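Local coordinates for extracellular solute-binding protein family 1 (PDB 4OVJ) that probably binds a solute outside the cell and hands it to an ABC transporter for uptake, at residues Val25-Gly30 and Pro82-Met87; Asn138-Tyr143 and Phe356-Glu361; Gln186-Trp191 and Ser212-Tyr217. All blocks are in the same frame, centred on the assembly; numbering follows the deposited sequence.

Interaction 1: residues Val25-Gly30 and Pro82-Met87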
ATOM      1  N   VAL A  25     -31.918   8.278 -13.855  1.00 11.01           N
ATOM      2  CA  VAL A  25     -31.449   6.910 -14.087  1.00 11.27           C
ATOM      3  C   VAL A  25     -31.027   6.318 -12.763  1.00 10.84           C
ATOM      4  O   VAL A  25     -30.811   7.047 -11.795  1.00 10.07           O
ATOM      5  CB  VAL A  25     -30.253   6.845 -15.080  1.00 13.44           C
ATOM      6  CG1 VAL A  25     -30.585   7.549 -16.391  1.00 14.55           C
ATOM      7  CG2 VAL A  25     -28.980   7.401 -14.467  1.00 14.03           C
ATOM      8  N   THR A  26     -30.906   4.996 -12.737  1.00 11.59           N
ATOM      9  CA  THR A  26     -30.390   4.262 -11.597  1.00 11.78           C
ATOM     10  C   THR A  26     -29.132   3.487 -11.985  1.00 11.93           C
ATOM     11  O   THR A  26     -29.108   2.783 -13.008  1.00 14.25           O
ATOM     12  CB  THR A  26     -31.433   3.274 -11.063  1.00 14.81           C
ATOM     13  OG1 THR A  26     -32.584   4.000 -10.642  1.00 19.40           O
ATOM     14  CG2 THR A  26     -30.882   2.457  -9.887  1.00 16.57           C
ATOM     15  N   LEU A  27     -28.098   3.630 -11.159  1.00 11.03           N
ATOM     16  CA  LEU A  27     -26.860   2.866 -11.283  1.00 10.78           C
ATOM     17  C   LEU A  27     -26.791   1.864 -10.158  1.00  9.58           C
ATOM     18  O   LEU A  27     -27.049   2.220  -9.007  1.00 10.02           O
ATOM     19  CB  LEU A  27     -25.637   3.772 -11.141  1.00 11.18           C
ATOM     20  CG  LEU A  27     -25.499   4.919 -12.132  1.00 13.06           C
ATOM     21  CD1 LEU A  27     -24.412   5.884 -11.692  1.00 13.73           C
ATOM     22  CD2 LEU A  27     -25.177   4.373 -13.508  1.00 15.06           C
ATOM     23  N   THR A  28     -26.414   0.627 -10.466  1.00  8.90           N
ATOM     24  CA  THR A  28     -26.092  -0.357  -9.420  1.00  8.86           C
ATOM     25  C   THR A  28     -24.599  -0.269  -9.078  1.00  7.66           C
ATOM     26  O   THR A  28     -23.779   0.023  -9.940  1.00  7.77           O
ATOM     27  CB  THR A  28     -26.425  -1.784  -9.879  1.00  9.94           C
ATOM     28  OG1 THR A  28     -25.892  -1.989 -11.185  1.00 11.77           O
ATOM     29  CG2 THR A  28     -27.935  -1.985  -9.894  1.00 12.06           C
ATOM     30  N   PHE A  29     -24.265  -0.517  -7.815  1.00  7.74           N
ATOM     31  CA  PHE A  29     -22.925  -0.301  -7.283  1.00  8.00           C
ATOM     32  C   PHE A  29     -22.569  -1.444  -6.353  1.00  7.81           C
ATOM     33  O   PHE A  29     -23.099  -1.535  -5.245  1.00  8.62           O
ATOM     34  CB  PHE A  29     -22.887   1.030  -6.540  1.00  8.25           C
ATOM     35  CG  PHE A  29     -21.596   1.318  -5.792  1.00  8.42           C
ATOM     36  CD1 PHE A  29     -20.368   0.851  -6.230  1.00  8.57           C
ATOM     37  CD2 PHE A  29     -21.626   2.142  -4.675  1.00  9.09           C
ATOM     38  CE1 PHE A  29     -19.197   1.169  -5.557  1.00  9.19           C
ATOM     39  CE2 PHE A  29     -20.468   2.452  -3.998  1.00 10.00           C
ATOM     40  CZ  PHE A  29     -19.249   1.976  -4.438  1.00  9.21           C
ATOM     41  N   GLY A  30     -21.680  -2.318  -6.826  1.00  7.62           N
ATOM     42  CA  GLY A  30     -21.209  -3.452  -6.050  1.00  8.08           C
ATOM     43  C   GLY A  30     -19.909  -3.122  -5.328  1.00  7.94           C
ATOM     44  O   GLY A  30     -19.021  -2.498  -5.887  1.00  7.66           O
ATOM     45  N   PRO A  82     -22.975  -5.232 -11.895  1.00 10.64           N
ATOM     46  CA  PRO A  82     -23.369  -3.876 -11.503  1.00  9.77           C
ATOM     47  C   PRO A  82     -22.698  -2.846 -12.390  1.00  9.16           C
ATOM     48  O   PRO A  82     -21.609  -3.105 -12.920  1.00  9.31           O
ATOM     49  CB  PRO A  82     -22.840  -3.725 -10.068  1.00 10.95           C
ATOM     50  CG  PRO A  82     -21.923  -4.859  -9.846  1.00 12.94           C
ATOM     51  CD  PRO A  82     -22.024  -5.852 -10.962  1.00 11.07           C
ATOM     52  N   ASP A  83     -23.313  -1.674 -12.518  1.00  8.62           N
ATOM     53  CA  ASP A  83     -22.737  -0.589 -13.315  1.00  8.65           C
ATOM     54  C   ASP A  83     -21.388  -0.123 -12.808  1.00  7.94           C
ATOM     55  O   ASP A  83     -20.508   0.179 -13.598  1.00  7.97           O
ATOM     56  CB  ASP A  83     -23.673   0.609 -13.364  1.00  9.33           C
ATOM     57  CG  ASP A  83     -24.988   0.275 -14.022  1.00 11.00           C
ATOM     58  OD1 ASP A  83     -24.988  -0.071 -15.228  1.00 13.15           O
ATOM     59  OD2 ASP A  83     -26.014   0.322 -13.320  1.00 13.25           O
ATOM     60  N   ILE A  84     -21.255  -0.014 -11.488  0.50  8.17           N
ATOM     61  CA  ILE A  84     -19.983   0.328 -10.862  0.50  8.56           C
ATOM     62  C   ILE A  84     -19.576  -0.821  -9.948  0.50  8.27           C
ATOM     63  O   ILE A  84     -20.398  -1.350  -9.197  0.50  8.04           O
ATOM     64  CB  ILE A  84     -20.070   1.629 -10.047  0.50  9.82           C
ATOM     65  CG1 ILE A  84     -20.474   2.803 -10.948  0.50 11.02           C
ATOM     66  CG2 ILE A  84     -18.737   1.911  -9.362  0.50 10.48           C
ATOM     67  CD1 ILE A  84     -21.964   3.066 -10.968  0.50 11.87           C
HETATM   68  N   MSE A  85     -18.307  -1.206 -10.042  0.50  8.41           N
HETATM   69  CA  MSE A  85     -17.775  -2.362  -9.343  0.50  9.23           C
HETATM   70  C   MSE A  85     -16.538  -1.939  -8.620  0.50  8.30           C
HETATM   71  O   MSE A  85     -15.603  -1.408  -9.224  0.50  8.79           O
HETATM   72  CB  MSE A  85     -17.357  -3.453 -10.330  0.50 10.97           C
HETATM   73  CG  MSE A  85     -18.516  -4.349 -10.757  0.50 11.83           C
HETATM   74 SE   MSE A  85     -17.937  -5.554 -12.216  0.50 14.64          SE
HETATM   75  CE  MSE A  85     -18.318  -4.302 -13.680  0.50 12.01           C
ATOM     76  N   GLN A  86     -16.501  -2.178  -7.322  1.00  7.90           N
ATOM     77  CA  GLN A  86     -15.244  -2.094  -6.602  1.00  8.35           C
ATOM     78  C   GLN A  86     -14.393  -3.282  -7.089  1.00  8.75           C
ATOM     79  O   GLN A  86     -14.898  -4.395  -7.262  1.00  9.04           O
ATOM     80  CB  GLN A  86     -15.473  -2.113  -5.101  1.00  8.86           C
ATOM     81  CG  GLN A  86     -14.316  -1.620  -4.263  1.00  9.57           C
ATOM     82  CD  GLN A  86     -14.761  -1.482  -2.827  1.00  9.92           C
ATOM     83  OE1 GLN A  86     -15.375  -0.491  -2.437  1.00 12.29           O
ATOM     84  NE2 GLN A  86     -14.512  -2.494  -2.054  1.00 11.85           N
HETATM   85  N   MSE A  87     -13.122  -3.019  -7.374  1.00  8.59           N
HETATM   86  CA  MSE A  87     -12.245  -3.994  -8.010  1.00  9.97           C
HETATM   87  C   MSE A  87     -10.956  -4.062  -7.239  1.00  9.44           C
HETATM   88  O   MSE A  87     -10.562  -3.104  -6.576  1.00  9.01           O
HETATM   89  CB  MSE A  87     -12.063  -3.562  -9.460  1.00 12.72           C
HETATM   90  CG  MSE A  87     -11.180  -4.453 -10.333  1.00 13.02           C
HETATM   91 SE   MSE A  87     -11.846  -6.296 -10.484  1.00 15.27          SE
HETATM   92  CE  MSE A  87     -13.780  -6.060 -10.742  1.00 15.38           C
TER
HETATM   93  O   HOH W   1     -28.541   0.337 -13.931  1.00 15.97           O
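T28 and D83 grip each other through side chain and backbone at once. The CB of D83 lies 3.5 Å from T28 O, and its CG packs 3.7 Å from T28 OG1. At the end of the carboxylate, OD2 takes the backbone N-H of T28 at 2.9 Å on its anti lone pair, in a nearly straight bond (164° at the hydrogen). OD2 also accepts from a water that donates to T26 O as well, while OD1 turns to the hydroxyl of T304. In return D83 N donates to T28 OG1, 2.9 Å away; with chi1 at 48°, that hydroxyl sits between the backbone N and carbonyl carbon of T28 and can face the incoming loop. Beyond D83 the chain becomes a strand parallel to 25-30. Strand 25-31 is flanked by 55-61 on its other edge, and helices 35-51 and 65-77 link the three strands, giving the parallel beta-alpha-beta order of the N-terminal lobe of a periplasmic-type binding protein. The ladder runs I84 N to T28 O, G30 N to I84 O, and Q86 N to G30 O. On one face of the sheet, I84 CG2 touches F29 CD1 at 3.7 Å, and I84 CD1 reaches L27 CB at the same distance, in the conformer described, one of two modelled. P82 CB comes within 3.7 Å of G30 N, and a side chain on G30 would crowd P82 CG.

Interaction 2: residues Asn138-Tyr143 and Phe356-Glu361. With SO4 (sulfate ion), chain B.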
ATOM      1  N   ASN A 138       1.794   3.592   1.278  1.00  7.76           N
ATOM      2  CA  ASN A 138       3.174   3.386   0.879  1.00  8.11           C
ATOM      3  C   ASN A 138       4.066   3.276   2.106  1.00  7.71           C
ATOM      4  O   ASN A 138       3.651   3.588   3.215  1.00  7.48           O
ATOM      5  CB  ASN A 138       3.652   4.510  -0.044  1.00  8.99           C
ATOM      6  CG  ASN A 138       3.544   5.880   0.586  1.00 10.45           C
ATOM      7  OD1 ASN A 138       2.553   6.584   0.393  1.00 12.41           O
ATOM      8  ND2 ASN A 138       4.576   6.281   1.334  1.00 10.72           N
ATOM      9  N   TYR A 139       5.289   2.813   1.893  1.00  8.67           N
ATOM     10  CA  TYR A 139       6.255   2.709   2.971  1.00  8.11           C
ATOM     11  C   TYR A 139       6.722   4.076   3.447  1.00  7.68           C
ATOM     12  O   TYR A 139       6.812   5.032   2.673  1.00  8.47           O
ATOM     13  CB  TYR A 139       7.462   1.892   2.516  1.00  9.69           C
ATOM     14  CG  TYR A 139       7.251   0.397   2.607  1.00 11.17           C
ATOM     15  CD1 TYR A 139       6.945  -0.200   3.819  1.00 13.30           C
ATOM     16  CD2 TYR A 139       7.413  -0.427   1.488  1.00 12.87           C
ATOM     17  CE1 TYR A 139       6.767  -1.573   3.925  1.00 12.58           C
ATOM     18  CE2 TYR A 139       7.239  -1.798   1.587  1.00 13.81           C
ATOM     19  CZ  TYR A 139       6.920  -2.360   2.811  1.00 12.91           C
ATOM     20  OH  TYR A 139       6.739  -3.712   2.929  1.00 17.65           O
ATOM     21  N   ALA A 140       7.020   4.149   4.734  1.00  8.38           N
ATOM     22  CA  ALA A 140       7.630   5.322   5.342  1.00  7.79           C
ATOM     23  C   ALA A 140       8.503   4.851   6.490  1.00  8.05           C
ATOM     24  O   ALA A 140       8.307   3.758   7.019  1.00  8.89           O
ATOM     25  CB  ALA A 140       6.554   6.239   5.883  1.00  8.70           C
ATOM     26  N   VAL A 141       9.467   5.679   6.855  1.00  8.00           N
ATOM     27  CA  VAL A 141      10.138   5.552   8.137  1.00  7.69           C
ATOM     28  C   VAL A 141       9.359   6.394   9.129  1.00  6.83           C
ATOM     29  O   VAL A 141       9.179   7.589   8.934  1.00  6.94           O
ATOM     30  CB  VAL A 141      11.591   6.027   8.056  1.00  9.02           C
ATOM     31  CG1 VAL A 141      12.220   6.024   9.432  1.00  9.85           C
ATOM     32  CG2 VAL A 141      12.382   5.153   7.098  1.00 10.50           C
ATOM     33  N   ILE A 142       8.856   5.732  10.163  1.00  7.22           N
ATOM     34  CA  ILE A 142       8.130   6.374  11.250  1.00  7.16           C
ATOM     35  C   ILE A 142       9.110   6.434  12.408  1.00  7.62           C
ATOM     36  O   ILE A 142       9.608   5.405  12.874  1.00  8.48           O
ATOM     37  CB  ILE A 142       6.875   5.591  11.654  1.00  8.83           C
ATOM     38  CG1 ILE A 142       6.017   5.281  10.419  1.00  9.78           C
ATOM     39  CG2 ILE A 142       6.089   6.382  12.686  1.00  9.95           C
ATOM     40  CD1 ILE A 142       4.739   4.530  10.699  1.00 11.75           C
ATOM     41  N   TYR A 143       9.425   7.639  12.858  1.00  7.78           N
ATOM     42  CA  TYR A 143      10.510   7.801  13.817  1.00  7.64           C
ATOM     43  C   TYR A 143      10.172   8.766  14.961  1.00  7.86           C
ATOM     44  O   TYR A 143       9.354   9.676  14.822  1.00  7.91           O
ATOM     45  CB  TYR A 143      11.809   8.220  13.115  1.00  9.14           C
ATOM     46  CG  TYR A 143      11.786   9.612  12.523  1.00  9.33           C
ATOM     47  CD1 TYR A 143      11.214   9.861  11.282  1.00 10.19           C
ATOM     48  CD2 TYR A 143      12.335  10.682  13.210  1.00  9.16           C
ATOM     49  CE1 TYR A 143      11.186  11.141  10.747  1.00  9.10           C
ATOM     50  CE2 TYR A 143      12.311  11.959  12.684  1.00  9.99           C
ATOM     51  CZ  TYR A 143      11.734  12.181  11.449  1.00 10.27           C
ATOM     52  OH  TYR A 143      11.684  13.449  10.943  1.00 11.89           O
ATOM     53  N   PHE A 356      -0.740  12.542   5.160  1.00 11.73           N
ATOM     54  CA  PHE A 356      -1.073  13.166   3.874  1.00 12.39           C
ATOM     55  C   PHE A 356       0.147  13.885   3.307  1.00 11.62           C
ATOM     56  O   PHE A 356       0.426  13.803   2.109  1.00 13.96           O
ATOM     57  CB  PHE A 356      -2.228  14.164   4.009  1.00 12.30           C
ATOM     58  CG  PHE A 356      -3.587  13.540   4.164  1.00 12.89           C
ATOM     59  CD1 PHE A 356      -3.754  12.234   4.599  1.00 14.63           C
ATOM     60  CD2 PHE A 356      -4.727  14.294   3.898  1.00 16.08           C
ATOM     61  CE1 PHE A 356      -5.018  11.702   4.757  1.00 16.83           C
ATOM     62  CE2 PHE A 356      -5.989  13.754   4.061  1.00 15.86           C
ATOM     63  CZ  PHE A 356      -6.131  12.459   4.478  1.00 16.92           C
ATOM     64  N   GLN A 357       0.877  14.592   4.164  1.00 12.45           N
ATOM     65  CA  GLN A 357       2.076  15.300   3.718  1.00 13.16           C
ATOM     66  C   GLN A 357       3.131  14.329   3.206  1.00 10.91           C
ATOM     67  O   GLN A 357       3.790  14.583   2.210  1.00 12.81           O
ATOM     68  CB  GLN A 357       2.663  16.139   4.844  1.00 16.23           C
ATOM     69  CG  GLN A 357       1.825  17.361   5.183  1.00 21.62           C
ATOM     70  CD  GLN A 357       2.292  18.071   6.442  1.00 28.28           C
ATOM     71  OE1 GLN A 357       2.981  17.490   7.286  1.00 29.55           O
ATOM     72  NE2 GLN A 357       1.908  19.334   6.579  1.00 35.61           N
ATOM     73  N   LEU A 358       3.303  13.216   3.908  1.00 10.38           N
ATOM     74  CA  LEU A 358       4.277  12.214   3.483  1.00  9.88           C
ATOM     75  C   LEU A 358       3.864  11.636   2.123  1.00 10.06           C
ATOM     76  O   LEU A 358       4.698  11.501   1.222  1.00  9.80           O
ATOM     77  CB  LEU A 358       4.378  11.107   4.535  1.00 10.63           C
ATOM     78  CG  LEU A 358       5.436  10.002   4.413  1.00 11.68           C
ATOM     79  CD1 LEU A 358       5.081   8.956   3.377  1.00 13.09           C
ATOM     80  CD2 LEU A 358       6.819  10.583   4.160  1.00 13.31           C
ATOM     81  N   VAL A 359       2.581  11.320   1.964  1.00  9.55           N
ATOM     82  CA  VAL A 359       2.123  10.745   0.694  1.00  9.51           C
ATOM     83  C   VAL A 359       2.358  11.749  -0.441  1.00  9.44           C
ATOM     84  O   VAL A 359       2.792  11.370  -1.515  1.00  9.09           O
ATOM     85  CB  VAL A 359       0.671  10.243   0.767  1.00 11.55           C
ATOM     86  CG1 VAL A 359       0.159   9.799  -0.595  1.00 12.14           C
ATOM     87  CG2 VAL A 359       0.569   9.047   1.709  1.00 14.09           C
ATOM     88  N   ASN A 360       2.136  13.036  -0.202  1.00  9.59           N
ATOM     89  CA  ASN A 360       2.436  14.019  -1.234  1.00 11.11           C
ATOM     90  C   ASN A 360       3.906  13.991  -1.673  1.00 10.56           C
ATOM     91  O   ASN A 360       4.198  14.109  -2.849  1.00 12.09           O
ATOM     92  CB  ASN A 360       2.017  15.420  -0.790  1.00 13.07           C
ATOM     93  CG  ASN A 360       0.502  15.590  -0.739  1.00 15.30           C
ATOM     94  OD1 ASN A 360      -0.259  14.790  -1.296  1.00 16.98           O
ATOM     95  ND2 ASN A 360       0.054  16.651  -0.080  1.00 20.64           N
ATOM     96  N   GLU A 361       4.827  13.806  -0.735  1.00 10.01           N
ATOM     97  CA  GLU A 361       6.233  13.631  -1.087  1.00 10.65           C
ATOM     98  C   GLU A 361       6.513  12.295  -1.776  1.00  9.18           C
ATOM     99  O   GLU A 361       7.300  12.247  -2.717  1.00  9.23           O
ATOM    100  CB  GLU A 361       7.124  13.830   0.129  1.00 13.81           C
ATOM    101  CG  GLU A 361       7.062  15.254   0.635  1.00 17.20           C
ATOM    102  CD  GLU A 361       7.425  16.262  -0.447  1.00 23.38           C
ATOM    103  OE1 GLU A 361       8.483  16.091  -1.104  1.00 29.51           O
ATOM    104  OE2 GLU A 361       6.638  17.212  -0.665  1.00 36.14           O
TER
HETATM  105  S   SO4 B 501       5.342  -5.605   5.665  0.50 21.07           S
HETATM  106  O1  SO4 B 501       5.689  -7.010   5.959  0.50 18.09           O
HETATM  107  O2  SO4 B 501       4.462  -5.509   4.473  0.50 17.34           O
HETATM  108  O3  SO4 B 501       4.601  -5.041   6.812  0.50 19.69           O
HETATM  109  O4  SO4 B 501       6.594  -4.846   5.465  0.50 16.14           O
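A turn of helix 350-365 packs on the face of the strand that carries N138 and A140: the CA atoms of N138 and V359 stand 7.4 Å apart, those of A140 and L358 7.9 Å. Helix 356-361 meets the strand mainly through side chains. L358 CD1 meets N138 ND2 at 3.4 Å and A140 CB at 4.0 Å, reaching both because its CG is anti to the backbone N (chi1 -173°). V359 CG2 sits against N138 OD1 at 3.4 Å. The amide of N138 thus abuts two aliphatic side chains of the helix, L358 at ND2 and V359 at OD1. ND2 donates to Y139 O at 2.9 Å, a bent bond that approaches from above the carbonyl plane and helps fix the rotation of the amide; OD1 is buried with no partner in the model. L277 and L279 extend the apolar surroundings of L358, and I333 those of V359. Y139 points away from the helix, and its OH donates to a sulfate oxygen, O4, at 2.8 Å. S184 and W260 also bind this ion, which probably came from the crystallisation liquor. Here, then, a helix packs on one side of the long strand 128-144 while the other side lines a sulfate site, an arrangement consistent with the alpha/beta lobe of a binding protein whose ligand cleft lies beside its sheet.

Interaction 3: residues Gln186-Trp191 and Ser212-Tyr217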
ATOM      1  N   GLN A 186       8.081  -7.899   1.788  1.00  9.00           N
ATOM      2  CA  GLN A 186       7.756  -6.676   1.075  1.00  9.46           C
ATOM      3  C   GLN A 186       8.809  -5.571   1.258  1.00  9.20           C
ATOM      4  O   GLN A 186       9.042  -4.794   0.328  1.00  9.02           O
ATOM      5  CB  GLN A 186       6.331  -6.208   1.390  1.00 11.07           C
ATOM      6  CG  GLN A 186       5.237  -7.187   0.930  1.00 12.99           C
ATOM      7  CD  GLN A 186       5.248  -7.474  -0.567  1.00 14.27           C
ATOM      8  OE1 GLN A 186       5.670  -6.645  -1.371  1.00 15.50           O
ATOM      9  NE2 GLN A 186       4.781  -8.658  -0.948  1.00 17.45           N
ATOM     10  N   THR A 187       9.497  -5.484   2.399  1.00  8.30           N
ATOM     11  CA  THR A 187      10.606  -4.512   2.438  1.00  8.78           C
ATOM     12  C   THR A 187      11.770  -4.985   1.569  1.00  8.11           C
ATOM     13  O   THR A 187      12.486  -4.168   0.995  1.00  7.96           O
ATOM     14  CB  THR A 187      11.129  -4.146   3.836  1.00  9.15           C
ATOM     15  OG1 THR A 187      11.731  -5.279   4.467  1.00  9.76           O
ATOM     16  CG2 THR A 187      10.030  -3.564   4.697  1.00 10.48           C
ATOM     17  N   PHE A 188      11.970  -6.298   1.473  1.00  6.97           N
ATOM     18  CA  PHE A 188      12.919  -6.798   0.504  1.00  6.67           C
ATOM     19  C   PHE A 188      12.496  -6.419  -0.935  1.00  6.62           C
ATOM     20  O   PHE A 188      13.335  -6.081  -1.768  1.00  7.01           O
ATOM     21  CB  PHE A 188      13.156  -8.307   0.609  1.00  6.57           C
ATOM     22  CG  PHE A 188      14.101  -8.795  -0.435  1.00  6.90           C
ATOM     23  CD1 PHE A 188      15.393  -8.302  -0.488  1.00  7.05           C
ATOM     24  CD2 PHE A 188      13.680  -9.669  -1.422  1.00  7.73           C
ATOM     25  CE1 PHE A 188      16.253  -8.668  -1.501  1.00  8.09           C
ATOM     26  CE2 PHE A 188      14.546 -10.055  -2.428  1.00  8.15           C
ATOM     27  CZ  PHE A 188      15.833  -9.556  -2.471  1.00  8.12           C
ATOM     28  N   GLY A 189      11.195  -6.460  -1.218  1.00  6.30           N
ATOM     29  CA  GLY A 189      10.687  -6.032  -2.513  1.00  6.79           C
ATOM     30  C   GLY A 189      11.134  -4.627  -2.892  1.00  6.73           C
ATOM     31  O   GLY A 189      11.510  -4.373  -4.024  1.00  7.67           O
ATOM     32  N   TYR A 190      11.101  -3.735  -1.914  1.00  6.47           N
ATOM     33  CA  TYR A 190      11.578  -2.362  -2.058  1.00  6.87           C
ATOM     34  C   TYR A 190      13.069  -2.321  -2.415  1.00  6.19           C
ATOM     35  O   TYR A 190      13.461  -1.690  -3.390  1.00  6.42           O
ATOM     36  CB  TYR A 190      11.274  -1.595  -0.768  1.00  6.67           C
ATOM     37  CG  TYR A 190      11.778  -0.181  -0.718  1.00  7.13           C
ATOM     38  CD1 TYR A 190      11.097   0.852  -1.347  1.00  7.48           C
ATOM     39  CD2 TYR A 190      12.940   0.127  -0.023  1.00  7.77           C
ATOM     40  CE1 TYR A 190      11.579   2.152  -1.288  1.00  7.76           C
ATOM     41  CE2 TYR A 190      13.424   1.416   0.035  1.00  8.14           C
ATOM     42  CZ  TYR A 190      12.735   2.424  -0.589  1.00  7.12           C
ATOM     43  OH  TYR A 190      13.217   3.699  -0.536  1.00  7.53           O
ATOM     44  N   TRP A 191      13.883  -3.048  -1.663  1.00  6.16           N
ATOM     45  CA  TRP A 191      15.312  -3.207  -1.945  1.00  6.79           C
ATOM     46  C   TRP A 191      15.581  -3.787  -3.327  1.00  6.66           C
ATOM     47  O   TRP A 191      16.425  -3.280  -4.062  1.00  6.37           O
ATOM     48  CB  TRP A 191      15.931  -4.103  -0.860  1.00  7.01           C
ATOM     49  CG  TRP A 191      17.414  -4.332  -0.950  1.00  7.69           C
ATOM     50  CD1 TRP A 191      18.050  -5.245  -1.724  1.00  7.71           C
ATOM     51  CD2 TRP A 191      18.431  -3.669  -0.191  1.00  7.99           C
ATOM     52  NE1 TRP A 191      19.406  -5.187  -1.508  1.00  7.96           N
ATOM     53  CE2 TRP A 191      19.665  -4.232  -0.566  1.00  7.73           C
ATOM     54  CE3 TRP A 191      18.412  -2.672   0.794  1.00  9.11           C
ATOM     55  CZ2 TRP A 191      20.878  -3.822  -0.005  1.00  8.48           C
ATOM     56  CZ3 TRP A 191      19.629  -2.253   1.348  1.00 10.33           C
ATOM     57  CH2 TRP A 191      20.835  -2.826   0.940  1.00  9.73           C
ATOM     58  N   SER A 212      22.777 -12.229  -5.001  0.50 14.28           N
ATOM     59  CA  SER A 212      23.566 -11.090  -4.568  0.50 15.70           C
ATOM     60  C   SER A 212      22.702  -9.989  -3.955  0.50 14.24           C
ATOM     61  O   SER A 212      23.025  -9.421  -2.915  0.50 13.09           O
ATOM     62  CB  SER A 212      24.312 -10.533  -5.771  0.50 17.70           C
ATOM     63  OG  SER A 212      25.280  -9.617  -5.352  0.50 21.82           O
ATOM     64  N   THR A 213      21.594  -9.694  -4.617  1.00 12.71           N
ATOM     65  CA  THR A 213      20.666  -8.659  -4.155  1.00 11.00           C
ATOM     66  C   THR A 213      20.072  -9.001  -2.786  1.00  9.78           C
ATOM     67  O   THR A 213      19.972  -8.145  -1.902  1.00 10.90           O
ATOM     68  CB  THR A 213      19.550  -8.506  -5.174  1.00 10.11           C
ATOM     69  OG1 THR A 213      20.138  -8.138  -6.427  1.00 11.22           O
ATOM     70  CG2 THR A 213      18.525  -7.463  -4.724  1.00  9.85           C
ATOM     71  N   LEU A 214      19.697 -10.259  -2.604  1.00  8.86           N
ATOM     72  CA  LEU A 214      19.148 -10.688  -1.322  1.00  8.40           C
ATOM     73  C   LEU A 214      20.226 -10.727  -0.241  1.00  8.83           C
ATOM     74  O   LEU A 214      19.997 -10.285   0.870  1.00  9.37           O
ATOM     75  CB  LEU A 214      18.459 -12.040  -1.439  1.00  9.12           C
ATOM     76  CG  LEU A 214      17.890 -12.659  -0.163  1.00  9.34           C
ATOM     77  CD1 LEU A 214      16.983 -11.677   0.554  1.00  9.63           C
ATOM     78  CD2 LEU A 214      17.138 -13.927  -0.546  1.00  9.69           C
ATOM     79  N   VAL A 215      21.410 -11.230  -0.572  1.00  9.91           N
ATOM     80  CA  VAL A 215      22.491 -11.280   0.412  1.00 10.24           C
ATOM     81  C   VAL A 215      22.905  -9.876   0.871  1.00  9.42           C
ATOM     82  O   VAL A 215      23.177  -9.672   2.054  1.00  9.64           O
ATOM     83  CB  VAL A 215      23.706 -12.078  -0.108  1.00 11.32           C
ATOM     84  CG1 VAL A 215      24.884 -11.960   0.851  1.00 12.19           C
ATOM     85  CG2 VAL A 215      23.321 -13.538  -0.259  1.00 11.33           C
ATOM     86  N   SER A 216      22.925  -8.907  -0.038  1.00  9.21           N
ATOM     87  CA  SER A 216      23.310  -7.544   0.362  1.00  9.06           C
ATOM     88  C   SER A 216      22.272  -6.949   1.329  1.00  8.74           C
ATOM     89  O   SER A 216      22.622  -6.257   2.292  1.00  8.92           O
ATOM     90  CB  SER A 216      23.567  -6.643  -0.850  1.00 10.74           C
ATOM     91  OG  SER A 216      22.385  -6.401  -1.585  1.00 13.16           O
ATOM     92  N   TYR A 217      21.000  -7.255   1.094  1.00  8.02           N
ATOM     93  CA  TYR A 217      19.926  -6.829   2.003  1.00  7.47           C
ATOM     94  C   TYR A 217      20.094  -7.484   3.363  1.00  7.49           C
ATOM     95  O   TYR A 217      20.073  -6.822   4.410  1.00  7.32           O
ATOM     96  CB  TYR A 217      18.598  -7.221   1.383  1.00  7.39           C
ATOM     97  CG  TYR A 217      17.352  -7.110   2.219  1.00  7.88           C
ATOM     98  CD1 TYR A 217      16.627  -5.937   2.273  1.00  8.11           C
ATOM     99  CD2 TYR A 217      16.842  -8.213   2.869  1.00  8.39           C
ATOM    100  CE1 TYR A 217      15.444  -5.846   2.985  1.00  8.46           C
ATOM    101  CE2 TYR A 217      15.666  -8.141   3.583  1.00  8.96           C
ATOM    102  CZ  TYR A 217      14.967  -6.952   3.631  1.00  8.23           C
ATOM    103  OH  TYR A 217      13.784  -6.894   4.310  1.00 10.09           O
TER
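Y217 drives between F188 and W191 like a wedge, where segments 186-191 and 212-217 cross at 115°, their axes 10.3 Å apart. F188 turns its edge to the face of the tyrosine ring, CD1 lying 3.5 Å from Y217 CG, in a T-shaped pair. The tyrosine in turn sends its own edge toward the face of W191, and its CB sits almost squarely over the five-membered ring, 3.6 Å from the centroid. L214 fills the next hollow: CD1 rests on one face of F188, 3.8 Å from the ring centre. T213 CG2 lies at the indole's edge, and W191 NE1 gives T213 O a weak bond bent to 121°. At the tip of the wedge, Y217 OH donates to T187 OG1 at 2.6 Å; S184 N donates to this OH, and T187 OG1 is bonded to D182 O. A leucine in place of Y217 would probably leave T187 OG1 without this donor and open a gap between F188 and W191. The contact is therefore apolar and aromatic through its middle, with one short hydroxyl pair pinning the ring at its far end to helix 185-194, which should make the packing directional as well as tight.

Interactions 1 and 2 reach the same mixed sheet from opposite sides of the chain's centre, their centres 33 Å apart and their nearest atoms about 16 Å apart. Interaction 1 closes first along the chain, within the parallel strands near the N terminus; interaction 2 then opens on strand 128-144 and closes only on helix 350-365, so interaction 3 falls in between. Interactions 2 and 3, with centres 21 Å apart, do touch: Y139 OH lies 3.0 Å from Q186 CB, and the helix 185-194 of interaction 3 flanks the sulfate that Y139 binds. The layout is consistent with a two-lobed binding protein, with interaction 1 in one lobe and interactions 2 and 3 in the other.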